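Local coordinates for protein GCN5-related N-acetyltransferase (Kribbella flavida, PDB 4MY0) that probably transfers the acetyl group of acetyl-CoA to an amine of its substrate, perhaps an aminoglycoside, as a member of the GCN5-related N-acetyltransferases, at residues C[303-308]-C[319-324]. Sequence-based numbering, arbitrary orientation.
Sequences EVDLLI and RWHLSV
His321 sits between two acids of the opposite strand, Glu303 and Asp305, in an antiparallel beta hairpin, strands 302-309 and 318-325, of the sterol carrier protein domain, on the face that carries Glu303, Asp305, Leu307, Arg319, His321 and Ser323. With CG anti to the backbone N (chi1 176°) the ring swings toward 303-308, between the two carboxylates. His321 NE2 donates to Glu303 OE2 at 2.6 Å, the carboxylate lying nearly coplanar with the ring. His321 ND1 donates to Asp305 OD1 at 3.0 Å, in the ring plane, yet here the carboxylate stands steeply, 71° from the ring. Gripped at both nitrogens, the imidazole has its rotation fixed, and the two acids would probably favour its protonated form. A leucine in its place would probably leave both carboxylates without this shared donor and set the Glu303 end freer to turn. The Glu303 chain, bent at chi2 (-74°), curls back toward the partner strand, where Ser323 OG donates to Glu303 OE1 at 3.1 Å on the syn side, tilted from the carboxylate plane. Asp305 also forms a salt bridge with the extended Arg319: Arg319 NE meets Asp305 OD2 at 2.7 Å on the anti side, out of the carboxylate plane, while OD2 lies in the guanidinium plane, the two groups turned steeply; NH2 adds a weak bond. Arg336 and Ser334 give Asp305 further partners. In the backbone, Val304 pairs with Leu322 and Leu306 with Trp320, each through two hydrogen bonds. Their side chains take the other face, where helix 371-380 packs on Val304, Leu306 and Leu322. The indole of Trp320 touches Leu331 and Pro333, its NE1 bonded to Gln316 O. Ile308 reaches obliquely to the indole, its CD1 3.6 Å from Trp320 CD1.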
loop_
_atom_site.group_PDB
_atom_site.type_symbol
_atom_site.label_atom_id
_atom_site.label_comp_id
_atom_site.label_asym_id
_atom_site.label_seq_id
_atom_site.Cartn_x
_atom_site.Cartn_y
_atom_site.Cartn_z
ATOM N N GLU C 303 22.841 40.383 -30.871
ATOM C CA GLU C 303 22.088 41.576 -31.245
ATOM C C GLU C 303 20.868 41.079 -32.002
ATOM O O GLU C 303 20.991 40.601 -33.129
ATOM C CB GLU C 303 22.915 42.479 -32.156
ATOM C CG GLU C 303 24.285 42.860 -31.603
ATOM C CD GLU C 303 24.219 43.893 -30.490
ATOM O OE1 GLU C 303 25.255 44.121 -29.829
ATOM O OE2 GLU C 303 23.141 44.485 -30.278
ATOM N N VAL C 304 19.694 41.182 -31.384
ATOM C CA VAL C 304 18.484 40.564 -31.912
ATOM C C VAL C 304 17.279 41.410 -31.553
ATOM O O VAL C 304 17.165 41.869 -30.415
ATOM C CB VAL C 304 18.244 39.168 -31.269
ATOM C CG1 VAL C 304 16.933 38.581 -31.741
ATOM C CG2 VAL C 304 19.379 38.215 -31.586
ATOM N N ASP C 305 16.367 41.598 -32.501
ATOM C CA ASP C 305 15.100 42.260 -32.182
ATOM C C ASP C 305 14.054 41.283 -31.627
ATOM O O ASP C 305 14.025 40.105 -31.996
ATOM C CB ASP C 305 14.553 43.009 -33.406
ATOM C CG ASP C 305 15.162 44.409 -33.567
ATOM O OD1 ASP C 305 16.206 44.698 -32.934
ATOM O OD2 ASP C 305 14.596 45.224 -34.336
ATOM N N LEU C 306 13.210 41.782 -30.725
ATOM C CA LEU C 306 12.084 41.026 -30.189
ATOM C C LEU C 306 10.830 41.872 -30.342
ATOM O O LEU C 306 10.847 43.070 -30.035
ATOM C CB LEU C 306 12.290 40.743 -28.704
ATOM C CG LEU C 306 13.568 40.016 -28.318
ATOM C CD1 LEU C 306 13.619 39.814 -26.812
ATOM C CD2 LEU C 306 13.651 38.679 -29.057
ATOM N N LEU C 307 9.750 41.260 -30.811
ATOM C CA LEU C 307 8.457 41.933 -30.842
ATOM C C LEU C 307 7.609 41.365 -29.709
ATOM O O LEU C 307 7.228 40.196 -29.734
ATOM C CB LEU C 307 7.758 41.756 -32.195
ATOM C CG LEU C 307 6.383 42.419 -32.292
ATOM C CD1 LEU C 307 6.491 43.923 -32.007
ATOM C CD2 LEU C 307 5.741 42.169 -33.642
ATOM N N ILE C 308 7.344 42.187 -28.699
ATOM C CA ILE C 308 6.609 41.733 -27.521
ATOM C C ILE C 308 5.146 42.160 -27.586
ATOM O O ILE C 308 4.836 43.348 -27.719
ATOM C CB ILE C 308 7.237 42.289 -26.219
ATOM C CG1 ILE C 308 8.660 41.751 -26.024
ATOM C CG2 ILE C 308 6.363 41.957 -25.007
ATOM C CD1 ILE C 308 9.414 42.421 -24.852
ATOM N N ARG C 319 8.307 46.740 -30.205
ATOM C CA ARG C 319 9.540 46.172 -30.726
ATOM C C ARG C 319 10.766 46.678 -29.979
ATOM O O ARG C 319 10.985 47.882 -29.839
ATOM C CB ARG C 319 9.690 46.450 -32.219
ATOM C CG ARG C 319 10.871 45.722 -32.819
ATOM C CD ARG C 319 10.828 45.803 -34.316
ATOM N NE ARG C 319 11.941 45.106 -34.948
ATOM C CZ ARG C 319 11.815 44.415 -36.073
ATOM N NH1 ARG C 319 10.624 44.325 -36.653
ATOM N NH2 ARG C 319 12.866 43.811 -36.615
ATOM N N TRP C 320 11.575 45.733 -29.528
ATOM C CA TRP C 320 12.746 46.026 -28.736
ATOM C C TRP C 320 13.983 45.418 -29.380
ATOM O O TRP C 320 13.897 44.430 -30.109
ATOM C CB TRP C 320 12.562 45.427 -27.342
ATOM C CG TRP C 320 11.410 46.000 -26.577
ATOM C CD1 TRP C 320 10.125 45.533 -26.554
ATOM C CD2 TRP C 320 11.442 47.132 -25.701
ATOM N NE1 TRP C 320 9.357 46.315 -25.727
ATOM C CE2 TRP C 320 10.143 47.304 -25.189
ATOM C CE3 TRP C 320 12.445 48.024 -25.304
ATOM C CZ2 TRP C 320 9.820 48.333 -24.295
ATOM C CZ3 TRP C 320 12.123 49.051 -24.422
ATOM C CH2 TRP C 320 10.823 49.197 -23.927
ATOM N N HIS C 321 15.133 46.023 -29.120
ATOM C CA HIS C 321 16.403 45.446 -29.521
ATOM C C HIS C 321 17.139 44.927 -28.284
ATOM O O HIS C 321 17.302 45.646 -27.289
ATOM C CB HIS C 321 17.264 46.472 -30.253
ATOM C CG HIS C 321 18.620 45.955 -30.609
ATOM N ND1 HIS C 321 18.826 45.045 -31.623
ATOM C CD2 HIS C 321 19.835 46.188 -30.059
ATOM C CE1 HIS C 321 20.111 44.748 -31.694
ATOM N NE2 HIS C 321 20.745 45.429 -30.755
ATOM N N LEU C 322 17.548 43.664 -28.330
ATOM C CA LEU C 322 18.321 43.076 -27.242
ATOM C C LEU C 322 19.811 43.060 -27.593
ATOM O O LEU C 322 20.218 42.497 -28.617
ATOM C CB LEU C 322 17.824 41.664 -26.928
ATOM C CG LEU C 322 18.603 40.886 -25.859
ATOM C CD1 LEU C 322 18.369 41.464 -24.468
ATOM C CD2 LEU C 322 18.232 39.411 -25.900
ATOM N N SER C 323 20.618 43.691 -26.743
ATOM C CA SER C 323 22.068 43.721 -26.917
ATOM C C SER C 323 22.698 42.956 -25.759
ATOM O O SER C 323 22.475 43.297 -24.588
ATOM C CB SER C 323 22.570 45.168 -26.919
ATOM O OG SER C 323 23.932 45.246 -27.307
ATOM N N VAL C 324 23.450 41.904 -26.079
ATOM C CA VAL C 324 24.135 41.118 -25.057
ATOM C C VAL C 324 25.614 41.018 -25.370
ATOM O O VAL C 324 25.991 40.607 -26.467
ATOM C CB VAL C 324 23.584 39.704 -24.953
ATOM C CG1 VAL C 324 24.408 38.908 -23.952
ATOM C CG2 VAL C 324 22.107 39.727 -24.537
#